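Local coordinates for probable aminotransferase (Pseudomonas aeruginosa, PDB 5YKR), which probably acts as a class-III aminotransferase, using a covalently bound pyridoxal phosphate cofactor in a two-chain assembly, at residues Leu130-Thr136 with Ala295-Gln301; Ile288-Ser294 with Leu334-Met339; Leu149-Leu153 with Arg306-Leu311; Arg246-Arg250 with Leu277-Phe281; His262-Cys266 with Ile382-Val386. All coordinates share one frame; numbering follows the deposited sequence.

Interaction 1. Residues Leu130-Thr136 with Ala295-Gln301; sequences LPYWQVT and AVWGCSQ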
# COMPACT_ATOMS: atom_id res chain seq x y z
N LEU A 130 -0.40 -5.30 -23.04
CA LEU A 130 -0.74 -6.51 -22.36
C LEU A 130 -2.25 -6.48 -22.09
O LEU A 130 -2.79 -5.41 -21.73
CB LEU A 130 0.04 -6.70 -21.08
CG LEU A 130 1.54 -6.90 -21.18
CD1 LEU A 130 2.17 -7.03 -19.80
CD2 LEU A 130 1.86 -8.11 -21.98
N PRO A 131 -2.92 -7.64 -22.15
CA PRO A 131 -4.36 -7.60 -22.10
C PRO A 131 -5.04 -7.51 -20.73
O PRO A 131 -6.13 -6.95 -20.67
CB PRO A 131 -4.78 -8.92 -22.76
CG PRO A 131 -3.59 -9.81 -22.61
CD PRO A 131 -2.43 -8.92 -22.70
N TYR A 132 -4.43 -8.00 -19.64
CA TYR A 132 -5.14 -8.14 -18.38
C TYR A 132 -4.43 -7.40 -17.25
O TYR A 132 -3.23 -7.51 -17.11
CB TYR A 132 -5.25 -9.61 -17.97
CG TYR A 132 -6.10 -10.41 -18.93
CD1 TYR A 132 -7.50 -10.33 -18.92
CD2 TYR A 132 -5.51 -11.23 -19.84
CE1 TYR A 132 -8.26 -10.99 -19.87
CE2 TYR A 132 -6.24 -11.92 -20.78
CZ TYR A 132 -7.62 -11.83 -20.79
OH TYR A 132 -8.37 -12.53 -21.68
N TRP A 133 -5.22 -6.70 -16.42
CA TRP A 133 -4.67 -5.78 -15.42
C TRP A 133 -5.34 -5.98 -14.05
O TRP A 133 -6.42 -6.58 -13.93
CB TRP A 133 -4.90 -4.33 -15.89
CG TRP A 133 -4.15 -4.09 -17.15
CD1 TRP A 133 -4.53 -4.46 -18.40
CD2 TRP A 133 -2.79 -3.62 -17.26
NE1 TRP A 133 -3.51 -4.23 -19.30
CE2 TRP A 133 -2.42 -3.75 -18.62
CE3 TRP A 133 -1.87 -3.08 -16.36
CZ2 TRP A 133 -1.15 -3.36 -19.10
CZ3 TRP A 133 -0.60 -2.72 -16.84
CH2 TRP A 133 -0.26 -2.87 -18.19
N GLN A 134 -4.65 -5.48 -13.03
CA GLN A 134 -5.16 -5.34 -11.67
C GLN A 134 -4.56 -4.07 -11.08
O GLN A 134 -3.56 -3.54 -11.58
CB GLN A 134 -4.77 -6.55 -10.80
CG GLN A 134 -5.44 -7.86 -11.14
CD GLN A 134 -6.91 -7.93 -10.76
OE1 GLN A 134 -7.23 -8.38 -9.65
NE2 GLN A 134 -7.85 -7.54 -11.71
N VAL A 135 -5.16 -3.56 -10.02
CA VAL A 135 -4.70 -2.36 -9.30
C VAL A 135 -4.34 -2.70 -7.89
O VAL A 135 -5.03 -3.51 -7.24
CB VAL A 135 -5.80 -1.28 -9.30
CG1 VAL A 135 -5.40 -0.02 -8.55
CG2 VAL A 135 -6.22 -0.95 -10.70
N THR A 136 -3.28 -2.10 -7.40
CA THR A 136 -2.84 -2.20 -6.00
C THR A 136 -2.75 -0.79 -5.37
O THR A 136 -2.95 0.22 -6.07
CB THR A 136 -1.50 -2.91 -5.89
OG1 THR A 136 -0.52 -2.07 -6.49
CG2 THR A 136 -1.51 -4.30 -6.48
N ALA A 295 -0.88 1.57 -7.86
CA ALA A 295 -0.08 1.03 -8.95
C ALA A 295 -0.99 0.16 -9.80
O ALA A 295 -2.07 -0.27 -9.33
CB ALA A 295 1.11 0.21 -8.43
N VAL A 296 -0.53 -0.14 -11.02
CA VAL A 296 -1.16 -1.14 -11.84
C VAL A 296 -0.15 -2.23 -12.16
O VAL A 296 1.08 -1.99 -12.21
CB VAL A 296 -1.71 -0.54 -13.16
CG1 VAL A 296 -2.85 0.43 -12.87
CG2 VAL A 296 -0.62 0.13 -14.01
N TRP A 297 -0.65 -3.43 -12.41
CA TRP A 297 0.13 -4.46 -13.01
C TRP A 297 -0.66 -5.15 -14.07
O TRP A 297 -1.87 -5.31 -13.93
CB TRP A 297 0.75 -5.40 -12.02
CG TRP A 297 -0.12 -6.23 -11.23
CD1 TRP A 297 -0.60 -5.97 -10.00
CD2 TRP A 297 -0.57 -7.53 -11.60
NE1 TRP A 297 -1.35 -7.04 -9.55
CE2 TRP A 297 -1.35 -8.02 -10.52
CE3 TRP A 297 -0.41 -8.34 -12.75
CZ2 TRP A 297 -1.98 -9.27 -10.55
CZ3 TRP A 297 -1.02 -9.59 -12.76
CH2 TRP A 297 -1.75 -10.04 -11.68
N GLY A 298 0.04 -5.57 -15.10
CA GLY A 298 -0.56 -6.26 -16.24
C GLY A 298 0.17 -7.52 -16.61
O GLY A 298 1.32 -7.69 -16.22
N CYS A 299 -0.54 -8.42 -17.30
CA CYS A 299 0.09 -9.66 -17.76
C CYS A 299 -0.44 -10.08 -19.09
O CYS A 299 -1.53 -9.68 -19.54
CB CYS A 299 -0.09 -10.76 -16.74
SG CYS A 299 -1.77 -11.39 -16.50
N SER A 300 0.37 -10.91 -19.73
CA SER A 300 -0.02 -11.49 -21.04
C SER A 300 -1.19 -12.46 -20.89
O SER A 300 -1.47 -12.97 -19.79
CB SER A 300 1.15 -12.23 -21.66
OG SER A 300 1.40 -13.43 -20.94
N GLN A 301 -1.87 -12.74 -21.99
CA GLN A 301 -2.91 -13.77 -21.96
C GLN A 301 -2.34 -15.13 -21.54
O GLN A 301 -3.01 -15.87 -20.82
CB GLN A 301 -3.62 -13.89 -23.31
CG GLN A 301 -4.70 -14.98 -23.31
CD GLN A 301 -5.61 -14.98 -24.48
OE1 GLN A 301 -6.11 -13.98 -24.89
NE2 GLN A 301 -5.94 -16.17 -24.91
O HOH W 1 -6.89 -11.57 -24.31
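Tyr132, Gln134 and Thr136 form the hydrogen-bonded pairs with Cys299, Trp297 and Ala295 that join strands 132-136 and 295-299, antiparallel at an axis angle of 157°. Five of the six backbone bonds are short, among them Cys299 N to Tyr132 O at 2.8 Å and Thr136 N to Ala295 O at 2.9 Å. The sixth, Tyr132 N to Cys299 O at 3.4 Å, is weak.

Ring contacts lie on both faces. Opposite Trp133, in a non-hydrogen-bonded pair, Gly298 has no side chain, and the indole lies flat over its backbone: Gly298 CA is 3.5 Å from the centroid of the Trp133 six-membered ring and 15° off the normal, a CH-pi contact. Trp133 NE1 donates to Leu130 O at 2.8 Å from above that carbonyl's plane, which helps to hold the ring's rotation. On the Gln134 face, a Trp297 chi1 of 65° brings the indole alongside Gln134, whose CB lies over one face of the ring, 3.5 Å above its plane.

Polar ends meet through one water, which donates to Gln301 OE1 at 2.6 Å and also reaches Tyr132 OH.

Helix 139-154 covers Trp297 with Ala142, Val146 and Leu149, and helix 333-346 covers Val135 and Val296; strand 281-284 flanks 295-299, while the second subunit bonds to the backbone of Trp133 and Val135.

Interaction 2. Residues Ile288-Ser294 with Leu334-Met339; sequences IAGGIPS and LQLAAM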
# COMPACT_ATOMS: atom_id res chain seq x y z
N ILE A 288 0.78 7.54 -11.19
CA ILE A 288 -0.36 7.39 -12.10
C ILE A 288 -1.72 7.81 -11.55
O ILE A 288 -2.71 7.77 -12.28
CB ILE A 288 -0.44 5.97 -12.69
CG1 ILE A 288 -0.61 4.93 -11.57
CG2 ILE A 288 0.77 5.73 -13.60
CD1 ILE A 288 -0.98 3.59 -12.11
N ALA A 289 -1.77 8.24 -10.29
CA ALA A 289 -3.06 8.55 -9.67
C ALA A 289 -3.00 9.85 -8.84
O ALA A 289 -3.64 9.99 -7.84
CB ALA A 289 -3.63 7.39 -8.88
N GLY A 290 -2.25 10.85 -9.34
CA GLY A 290 -2.28 12.17 -8.76
C GLY A 290 -1.86 12.28 -7.33
O GLY A 290 -2.31 13.22 -6.66
N GLY A 291 -1.03 11.34 -6.86
CA GLY A 291 -0.63 11.35 -5.48
C GLY A 291 -1.48 10.49 -4.56
O GLY A 291 -1.18 10.38 -3.37
N ILE A 292 -2.54 9.85 -5.08
CA ILE A 292 -3.21 8.79 -4.35
C ILE A 292 -2.32 7.54 -4.49
O ILE A 292 -1.92 7.15 -5.61
CB ILE A 292 -4.57 8.48 -4.98
CG1 ILE A 292 -5.45 9.74 -4.98
CG2 ILE A 292 -5.28 7.36 -4.21
CD1 ILE A 292 -6.64 9.52 -5.81
N PRO A 293 -1.99 6.89 -3.37
CA PRO A 293 -1.19 5.65 -3.44
C PRO A 293 -1.84 4.64 -4.37
O PRO A 293 -3.00 4.26 -4.18
CB PRO A 293 -1.17 5.17 -1.98
CG PRO A 293 -1.27 6.45 -1.18
CD PRO A 293 -2.22 7.32 -1.97
N SER A 294 -1.09 4.19 -5.37
CA SER A 294 -1.64 3.33 -6.42
C SER A 294 -0.54 2.70 -7.23
O SER A 294 0.60 3.21 -7.27
CB SER A 294 -2.53 4.11 -7.39
OG SER A 294 -3.52 4.92 -6.81
N LEU A 334 -11.81 6.19 -6.30
CA LEU A 334 -10.99 7.42 -6.33
C LEU A 334 -9.71 7.19 -7.14
O LEU A 334 -9.33 8.02 -7.98
CB LEU A 334 -10.67 7.83 -4.89
CG LEU A 334 -10.12 9.23 -4.74
CD1 LEU A 334 -11.20 10.22 -5.12
CD2 LEU A 334 -9.64 9.50 -3.36
N GLN A 335 -9.04 6.05 -6.93
CA GLN A 335 -7.86 5.72 -7.73
C GLN A 335 -8.18 5.67 -9.20
O GLN A 335 -7.45 6.22 -10.04
CB GLN A 335 -7.30 4.35 -7.35
CG GLN A 335 -6.61 4.25 -5.98
CD GLN A 335 -6.14 2.78 -5.79
OE1 GLN A 335 -6.91 1.85 -6.08
NE2 GLN A 335 -4.90 2.58 -5.39
N LEU A 336 -9.29 5.00 -9.55
CA LEU A 336 -9.62 4.82 -10.95
C LEU A 336 -9.96 6.17 -11.64
O LEU A 336 -9.61 6.39 -12.81
CB LEU A 336 -10.76 3.81 -11.11
CG LEU A 336 -10.31 2.35 -11.28
CD1 LEU A 336 -9.60 2.14 -12.61
CD2 LEU A 336 -9.43 1.83 -10.16
N ALA A 337 -10.64 7.06 -10.92
CA ALA A 337 -10.92 8.39 -11.47
C ALA A 337 -9.62 9.15 -11.78
O ALA A 337 -9.47 9.79 -12.82
CB ALA A 337 -11.78 9.18 -10.53
N ALA A 338 -8.68 9.10 -10.82
CA ALA A 338 -7.40 9.78 -11.00
C ALA A 338 -6.59 9.17 -12.13
O ALA A 338 -5.92 9.90 -12.88
CB ALA A 338 -6.61 9.79 -9.69
N MET A 339 -6.57 7.86 -12.22
CA MET A 339 -5.87 7.17 -13.32
C MET A 339 -6.47 7.55 -14.68
O MET A 339 -5.74 7.74 -15.67
CB MET A 339 -5.94 5.63 -13.19
CG MET A 339 -5.13 5.12 -12.05
SD MET A 339 -5.30 3.29 -12.07
CE MET A 339 -4.35 3.06 -10.56
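Ala289 and Ala338 bring the two backbones together at a CA-CA distance of 4.7 Å, where a type I' turn from Ala289 to Ile292, closed by Ile292 N to Ala289 O, rests against one side of helix 333-346. Ala338 CB lies 3.5 Å from Ala289 O, the oxygen that accepts the turn's own bond.

Gln335 makes the hydrogen bond of the contact. Its chain, extended beyond CG (chi2 179°), runs out from the helix far enough for NE2 to donate to Pro293 O at 2.8 Å with an N-H...O angle of 155°. The donor lies in the carbonyl plane, on a lone pair, and the oxygen lies near the plane of the amide. The same NE2 also donates to Thr136 O, so two backbone carbonyls hold the amide in this buried position.

In the fold type I architecture of class-III aminotransferases, this loop follows Lys286, the residue that carries the cofactor, and leads into strand 295-299; helix 333-346 packs on the segment downstream of the attachment point.

Apolar contacts complete the packing. Ile292 CD1 touches Leu334 CG at 3.7 Å, and Ile292 CG2 lies 3.8 Å from Gln335 CG. At the other end the extended Met339 chain places CE 3.7 Å from Ile288 CD1. Across the dimer, Gly290 O accepts from Ser108 OG of the second subunit and Gly291 O from Asn332 ND2 of that subunit.

Interaction 3. Residues Leu149-Leu153 with Arg306-Leu311; sequences LCRML and RIWAVL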
# COMPACT_ATOMS: atom_id res chain seq x y z
N LEU A 149 1.82 -14.85 -7.45
CA LEU A 149 1.12 -15.53 -8.49
C LEU A 149 2.09 -16.35 -9.36
O LEU A 149 1.73 -17.43 -9.84
CB LEU A 149 0.35 -14.51 -9.35
CG LEU A 149 -0.86 -13.89 -8.65
CD1 LEU A 149 -1.42 -12.71 -9.42
CD2 LEU A 149 -1.98 -14.90 -8.38
N CYS A 150 3.31 -15.84 -9.59
CA CYS A 150 4.32 -16.61 -10.33
C CYS A 150 4.72 -17.88 -9.60
O CYS A 150 4.92 -18.92 -10.22
CB CYS A 150 5.53 -15.75 -10.68
SG CYS A 150 5.24 -14.48 -11.91
N ARG A 151 4.88 -17.79 -8.28
CA ARG A 151 5.14 -19.00 -7.48
C ARG A 151 3.97 -20.00 -7.59
O ARG A 151 4.19 -21.22 -7.74
CB ARG A 151 5.44 -18.67 -6.02
CG ARG A 151 6.76 -17.96 -5.82
CD ARG A 151 7.11 -17.91 -4.33
NE ARG A 151 8.44 -17.37 -4.11
CZ ARG A 151 8.76 -16.13 -3.86
NH1 ARG A 151 7.85 -15.22 -3.70
NH2 ARG A 151 10.08 -15.81 -3.76
N MET A 152 2.74 -19.48 -7.55
CA MET A 152 1.56 -20.34 -7.66
C MET A 152 1.48 -21.03 -9.02
O MET A 152 1.27 -22.26 -9.05
CB MET A 152 0.27 -19.55 -7.44
CG MET A 152 0.06 -19.10 -5.99
SD MET A 152 -1.23 -17.85 -5.84
CE MET A 152 -2.64 -18.67 -6.54
N LEU A 153 1.70 -20.28 -10.10
CA LEU A 153 1.52 -20.86 -11.44
C LEU A 153 2.64 -21.78 -11.82
O LEU A 153 2.44 -22.74 -12.58
CB LEU A 153 1.27 -19.77 -12.45
CG LEU A 153 2.45 -18.92 -12.93
CD1 LEU A 153 3.16 -19.59 -14.10
CD2 LEU A 153 2.00 -17.54 -13.36
N ARG A 306 -2.51 -19.34 -17.13
CA ARG A 306 -1.83 -20.14 -16.10
C ARG A 306 -2.28 -19.75 -14.70
O ARG A 306 -2.52 -20.61 -13.87
CB ARG A 306 -0.35 -20.02 -16.25
CG ARG A 306 -0.03 -20.77 -17.56
CD ARG A 306 1.36 -20.79 -17.94
NE ARG A 306 2.13 -21.68 -17.15
CZ ARG A 306 3.39 -21.93 -17.44
NH1 ARG A 306 3.94 -21.32 -18.45
NH2 ARG A 306 4.08 -22.77 -16.70
N ILE A 307 -2.49 -18.46 -14.49
CA ILE A 307 -2.99 -17.98 -13.19
C ILE A 307 -4.42 -18.47 -12.93
O ILE A 307 -4.73 -18.98 -11.83
CB ILE A 307 -2.92 -16.44 -13.12
CG1 ILE A 307 -1.48 -15.99 -13.11
CG2 ILE A 307 -3.72 -15.89 -11.92
CD1 ILE A 307 -1.27 -14.50 -13.36
N TRP A 308 -5.29 -18.36 -13.93
CA TRP A 308 -6.68 -18.81 -13.71
C TRP A 308 -6.78 -20.30 -13.38
O TRP A 308 -7.65 -20.71 -12.59
CB TRP A 308 -7.51 -18.49 -14.92
CG TRP A 308 -7.67 -17.00 -15.18
CD1 TRP A 308 -7.84 -16.00 -14.27
CD2 TRP A 308 -7.82 -16.41 -16.47
NE1 TRP A 308 -7.99 -14.80 -14.93
CE2 TRP A 308 -8.00 -15.04 -16.29
CE3 TRP A 308 -7.77 -16.90 -17.77
CZ2 TRP A 308 -8.15 -14.16 -17.35
CZ3 TRP A 308 -7.92 -16.01 -18.82
CH2 TRP A 308 -8.11 -14.67 -18.61
N ALA A 309 -5.85 -21.10 -13.89
CA ALA A 309 -5.87 -22.52 -13.62
C ALA A 309 -5.38 -22.86 -12.23
O ALA A 309 -5.60 -24.00 -11.78
CB ALA A 309 -5.09 -23.24 -14.67
N VAL A 310 -4.69 -21.96 -11.53
CA VAL A 310 -4.36 -22.14 -10.12
C VAL A 310 -5.16 -21.26 -9.18
O VAL A 310 -5.07 -21.43 -7.95
CB VAL A 310 -2.82 -21.98 -9.86
CG1 VAL A 310 -2.05 -23.10 -10.54
CG2 VAL A 310 -2.29 -20.59 -10.29
N LEU A 311 -5.91 -20.29 -9.70
CA LEU A 311 -6.77 -19.39 -8.91
C LEU A 311 -7.99 -19.12 -9.80
O LEU A 311 -8.08 -18.13 -10.54
CB LEU A 311 -6.05 -18.12 -8.52
CG LEU A 311 -6.86 -17.18 -7.65
CD1 LEU A 311 -7.43 -17.85 -6.41
CD2 LEU A 311 -5.99 -15.99 -7.30
O HOH W 2 0.96 -23.08 -14.79
O HOH W 3 3.42 -24.62 -14.78
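Leu153 reaches Arg306 and Ile307 because chi1 (76°) directs its CG to helix 301-310, where the two methyls find different partners. CD2 packs on Ile307 CG1 at 3.8 Å. CD1 sits above one face of the Arg306 guanidinium, 3.8 Å from Arg306 NE and displaced toward the rim. Arg306 meets it there through a bend at chi3 (75°), the two side chains crossing at about a right angle.

Segments 149-153 and 306-310 run at 75° to each other, their axes 9.1 Å apart. Val310 CG2 meets Met152 CB at 4.0 Å, Met152 CE lies 4.0 Å from Leu311 CB, and Leu149 CD2 meets Ile307 CG2. The two helices follow the paired strands 132-136 and 295-299; Cys150 and Ile307 both pack on Phe281 of strand 281-284, and Tyr43 of the second subunit touches Ile307.

One water donates to Leu153 O at 2.7 Å and accepts from Arg306 NE at 3.0 Å; a second joins the same carbonyl to Arg306 NH2. Asp253 forms a salt bridge with Arg306 NH1.

The direct contact is thus almost wholly apolar, holding by van der Waals packing, while the arginine's charge is met by Asp253, and NE and NH2 are linked to Leu153 O through waters.

Interaction 4. Residues Arg246-Arg250 with Leu277-Phe281; sequences RELTR and LEPDF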
# COMPACT_ATOMS: atom_id res chain seq x y z
N ARG A 246 15.07 -11.89 -22.73
CA ARG A 246 13.79 -12.42 -23.19
C ARG A 246 13.93 -13.86 -23.65
O ARG A 246 13.07 -14.68 -23.38
CB ARG A 246 13.20 -11.52 -24.27
CG ARG A 246 11.93 -12.01 -24.89
CD ARG A 246 10.72 -11.94 -23.96
NE ARG A 246 10.74 -12.98 -22.92
CZ ARG A 246 9.71 -13.28 -22.14
NH1 ARG A 246 8.58 -12.56 -22.21
NH2 ARG A 246 9.79 -14.27 -21.27
N GLU A 247 15.00 -14.15 -24.41
CA GLU A 247 15.22 -15.49 -24.91
C GLU A 247 15.42 -16.52 -23.78
O GLU A 247 14.82 -17.59 -23.79
CB GLU A 247 16.32 -15.52 -25.97
CG GLU A 247 16.46 -16.86 -26.71
CD GLU A 247 17.24 -17.94 -25.94
OE1 GLU A 247 18.15 -17.60 -25.13
OE2 GLU A 247 16.97 -19.14 -26.13
N LEU A 248 16.29 -16.18 -22.80
CA LEU A 248 16.57 -17.10 -21.70
C LEU A 248 15.33 -17.40 -20.86
O LEU A 248 15.10 -18.53 -20.47
CB LEU A 248 17.67 -16.51 -20.80
CG LEU A 248 19.12 -16.59 -21.33
CD1 LEU A 248 20.06 -15.82 -20.45
CD2 LEU A 248 19.55 -17.99 -21.38
N THR A 249 14.55 -16.35 -20.56
CA THR A 249 13.38 -16.58 -19.77
C THR A 249 12.34 -17.42 -20.54
O THR A 249 11.71 -18.31 -19.97
CB THR A 249 12.76 -15.26 -19.24
OG1 THR A 249 12.53 -14.33 -20.31
CG2 THR A 249 13.63 -14.62 -18.15
N ARG A 250 12.21 -17.19 -21.86
CA ARG A 250 11.35 -18.08 -22.65
C ARG A 250 11.81 -19.53 -22.62
O ARG A 250 10.99 -20.45 -22.36
CB ARG A 250 11.26 -17.61 -24.08
CG ARG A 250 10.24 -16.51 -24.15
CD ARG A 250 10.30 -15.84 -25.47
NE ARG A 250 9.22 -14.88 -25.58
CZ ARG A 250 9.20 -13.91 -26.49
NH1 ARG A 250 10.21 -13.74 -27.35
NH2 ARG A 250 8.17 -13.06 -26.51
N LEU A 277 10.05 -4.16 -26.10
CA LEU A 277 10.17 -5.29 -25.19
C LEU A 277 8.86 -6.09 -25.18
O LEU A 277 7.81 -5.58 -25.57
CB LEU A 277 10.56 -4.88 -23.78
CG LEU A 277 11.84 -4.06 -23.63
CD1 LEU A 277 12.18 -3.87 -22.13
CD2 LEU A 277 13.02 -4.64 -24.41
N GLU A 278 8.97 -7.31 -24.70
CA GLU A 278 7.86 -8.27 -24.65
C GLU A 278 7.72 -8.83 -23.22
O GLU A 278 7.97 -9.99 -22.97
CB GLU A 278 8.06 -9.39 -25.68
CG GLU A 278 8.02 -8.89 -27.10
CD GLU A 278 8.41 -9.97 -28.09
OE1 GLU A 278 7.67 -10.92 -28.24
OE2 GLU A 278 9.50 -9.89 -28.69
N PRO A 279 7.31 -7.98 -22.27
CA PRO A 279 7.18 -8.43 -20.85
C PRO A 279 6.11 -9.51 -20.72
O PRO A 279 5.12 -9.46 -21.42
CB PRO A 279 6.74 -7.18 -20.10
CG PRO A 279 6.32 -6.25 -21.14
CD PRO A 279 6.86 -6.60 -22.47
N ASP A 280 6.30 -10.41 -19.79
CA ASP A 280 5.17 -11.26 -19.31
C ASP A 280 4.25 -10.53 -18.34
O ASP A 280 3.06 -10.76 -18.34
CB ASP A 280 5.68 -12.57 -18.72
CG ASP A 280 6.48 -13.36 -19.71
OD1 ASP A 280 6.02 -13.52 -20.89
OD2 ASP A 280 7.59 -13.84 -19.33
N PHE A 281 4.87 -9.74 -17.48
CA PHE A 281 4.19 -8.88 -16.51
C PHE A 281 4.82 -7.49 -16.59
O PHE A 281 6.02 -7.37 -16.81
CB PHE A 281 4.35 -9.40 -15.08
CG PHE A 281 3.69 -10.71 -14.81
CD1 PHE A 281 4.36 -11.87 -15.07
CD2 PHE A 281 2.43 -10.78 -14.26
CE1 PHE A 281 3.78 -13.10 -14.82
CE2 PHE A 281 1.83 -12.03 -13.98
CZ PHE A 281 2.52 -13.18 -14.28
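Arg246 approaches Asp280 end-on, NH1 reaching OD1 and NH2 reaching OD2, each at 3.0 Å. This two-nitrogen salt bridge is not coplanar: the guanidinium and carboxylate planes stand 61° apart, so Asp280 OD1 is met from above the carboxylate plane and OD2 on its syn side. Arg246 NH1 has a further acceptor in Glu278 O, at 2.7 Å and nearly along the C=O axis. The arginine chain starts with CG opposite the backbone N (chi1 176°) and then bends at chi2 and chi3, curling the group back so that NH2 also donates to Thr249 OG1 at 2.9 Å.

Helix 241-251 is the crossover helix between parallel strands 220-225 and 255-259; the contact ties it to the loop entering the neighbouring strand 281-284. Asp280 OD2 has a second partner in Leu256 N of strand 255-259.

Arg250, extended from CG to NE, lies over Arg246, its guanidinium covering Arg246 CD at 3.5 Å above the plane. Its NH2 meets Glu278 OE1 at 2.8 Å with a straight N-H...O angle of 165°. The acceptor lies in the guanidinium plane, but the donor comes from above the Glu278 carboxylate plane, and the two side chains cross at about a right angle.

Interaction 5. Residues His262-Cys266 with Ile382-Val386; sequences HTISC and IGARV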
# COMPACT_ATOMS: atom_id res chain seq x y z
N HIS A 262 9.94 3.84 -12.47
CA HIS A 262 10.77 4.97 -12.91
C HIS A 262 10.93 5.09 -14.40
O HIS A 262 10.95 6.22 -14.92
CB HIS A 262 12.13 4.97 -12.25
CG HIS A 262 12.15 5.39 -10.83
ND1 HIS A 262 13.23 5.15 -10.00
CD2 HIS A 262 11.29 6.16 -10.11
CE1 HIS A 262 13.00 5.70 -8.82
NE2 HIS A 262 11.83 6.32 -8.85
N THR A 263 11.11 3.99 -15.12
CA THR A 263 11.41 4.03 -16.55
C THR A 263 10.22 4.47 -17.40
O THR A 263 10.40 4.68 -18.60
CB THR A 263 12.03 2.74 -17.04
OG1 THR A 263 11.12 1.67 -16.79
CG2 THR A 263 13.38 2.48 -16.34
N ILE A 264 9.06 4.68 -16.76
CA ILE A 264 7.96 5.39 -17.41
C ILE A 264 8.38 6.80 -17.87
O ILE A 264 7.73 7.42 -18.73
CB ILE A 264 6.73 5.40 -16.48
CG1 ILE A 264 5.44 5.87 -17.19
CG2 ILE A 264 7.01 6.24 -15.24
CD1 ILE A 264 5.04 5.02 -18.40
N SER A 265 9.52 7.30 -17.37
CA SER A 265 10.12 8.50 -17.93
C SER A 265 10.48 8.41 -19.41
O SER A 265 10.65 9.46 -20.06
CB SER A 265 11.35 8.92 -17.11
OG SER A 265 12.40 7.99 -17.29
N CYS A 266 10.61 7.19 -19.95
CA CYS A 266 11.07 6.98 -21.33
C CYS A 266 10.03 7.31 -22.38
O CYS A 266 10.36 7.48 -23.57
CB CYS A 266 11.52 5.55 -21.47
SG CYS A 266 13.01 5.22 -20.51
N ILE A 382 17.24 9.13 -19.49
CA ILE A 382 16.20 8.26 -20.03
C ILE A 382 14.93 9.10 -20.11
O ILE A 382 14.23 9.32 -19.11
CB ILE A 382 15.99 6.95 -19.24
CG1 ILE A 382 16.01 7.13 -17.76
CG2 ILE A 382 17.02 5.98 -19.69
CD1 ILE A 382 15.38 5.93 -17.08
N GLY A 383 14.68 9.63 -21.31
CA GLY A 383 13.51 10.46 -21.50
C GLY A 383 13.53 11.72 -20.65
O GLY A 383 14.40 12.56 -20.82
N ALA A 384 12.58 11.82 -19.73
CA ALA A 384 12.42 12.96 -18.84
C ALA A 384 13.33 12.95 -17.62
O ALA A 384 13.30 13.93 -16.83
CB ALA A 384 10.98 13.05 -18.38
N ARG A 385 14.10 11.87 -17.40
CA ARG A 385 14.83 11.67 -16.16
C ARG A 385 16.34 11.68 -16.43
O ARG A 385 16.79 10.97 -17.32
CB ARG A 385 14.38 10.31 -15.55
CG ARG A 385 14.86 10.00 -14.16
CD ARG A 385 14.45 8.59 -13.77
NE ARG A 385 14.76 8.40 -12.36
CZ ARG A 385 13.93 8.70 -11.33
NH1 ARG A 385 12.70 9.16 -11.55
NH2 ARG A 385 14.37 8.62 -10.10
N VAL A 386 17.08 12.51 -15.68
CA VAL A 386 18.52 12.72 -15.92
C VAL A 386 19.29 12.47 -14.61
O VAL A 386 18.91 13.01 -13.57
CB VAL A 386 18.77 14.20 -16.34
CG1 VAL A 386 20.25 14.51 -16.56
CG2 VAL A 386 17.97 14.50 -17.62
O HOH W 4 10.84 8.61 -13.69
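Ser265 and Cys266 lie against the tip of a beta hairpin with a two-residue loop, Gly383-Ala384, where strands 378-382 and 385-389 are joined by a type II' turn from Ile382 to Arg385. The loop after strand 255-259 of the seven-stranded sheet thus meets the hairpin of the three-stranded sheet. Gly383, with positive phi, takes the first turn corner, and its CA is 4.3 Å from Cys266 CA.

Two hydrogen bonds fasten the tip to the 3-10 segment 264-266. Ala384 N donates to Ser265 O at 3.1 Å, and Gly383 CA makes a CA-H...O contact with the same oxygen. In the reverse direction Ser265 OG, turned to the hairpin by a chi1 of 70°, donates to Ile382 O at 2.9 Å. Ile382 O accepts this O-H and one N-H, that of Arg385 within the hairpin, from opposite faces of its plane.

A stack forms the second element. The Arg385 chain is extended from CG to NE and lays its guanidinium flat on the His262 ring, centres 3.8 Å apart and planes at 18°, with NH2 over the middle of the ring. Both groups have outside partners: Thr230 OG1 for His262 ND1, Ser85 OG for Arg385 NH1.

Apolar packing is slight: Cys266 SG touches Ile382 CB, and Thr263 CG2 meets Ile382 CD1 at 4.1 Å.

One water bridges the two segments, donating to His262 O at 2.7 Å and accepting from Arg385 NH1 at 2.9 Å.

In the fold
From the N terminus, 130-136 opens interaction 1 and 149-153 interaction 3; 246-250 and 262-266 then open interactions 4 and 5. Interaction 4 closes first, at 277-281, within the loops of interactions 1 and 3. After 288-294 opens interaction 2, interaction 1 closes at 295-301 and interaction 3 at 306-311; these two cross. Interaction 2 closes at 334-339, crossing both but following interaction 4 in series. Interaction 5 closes last, at 382-386, enclosing interaction 2 and crossing the others. Interaction 1 pairs two strands of the seven-stranded sheet, interaction 3 packs helix on helix, interaction 4 joins helix 241-251 to the loop before strand 281-284, interaction 2 joins the loop before strand 295-299 to helix 333-346, and interaction 5 reaches the three-stranded sheet from the loop after strand 255-259.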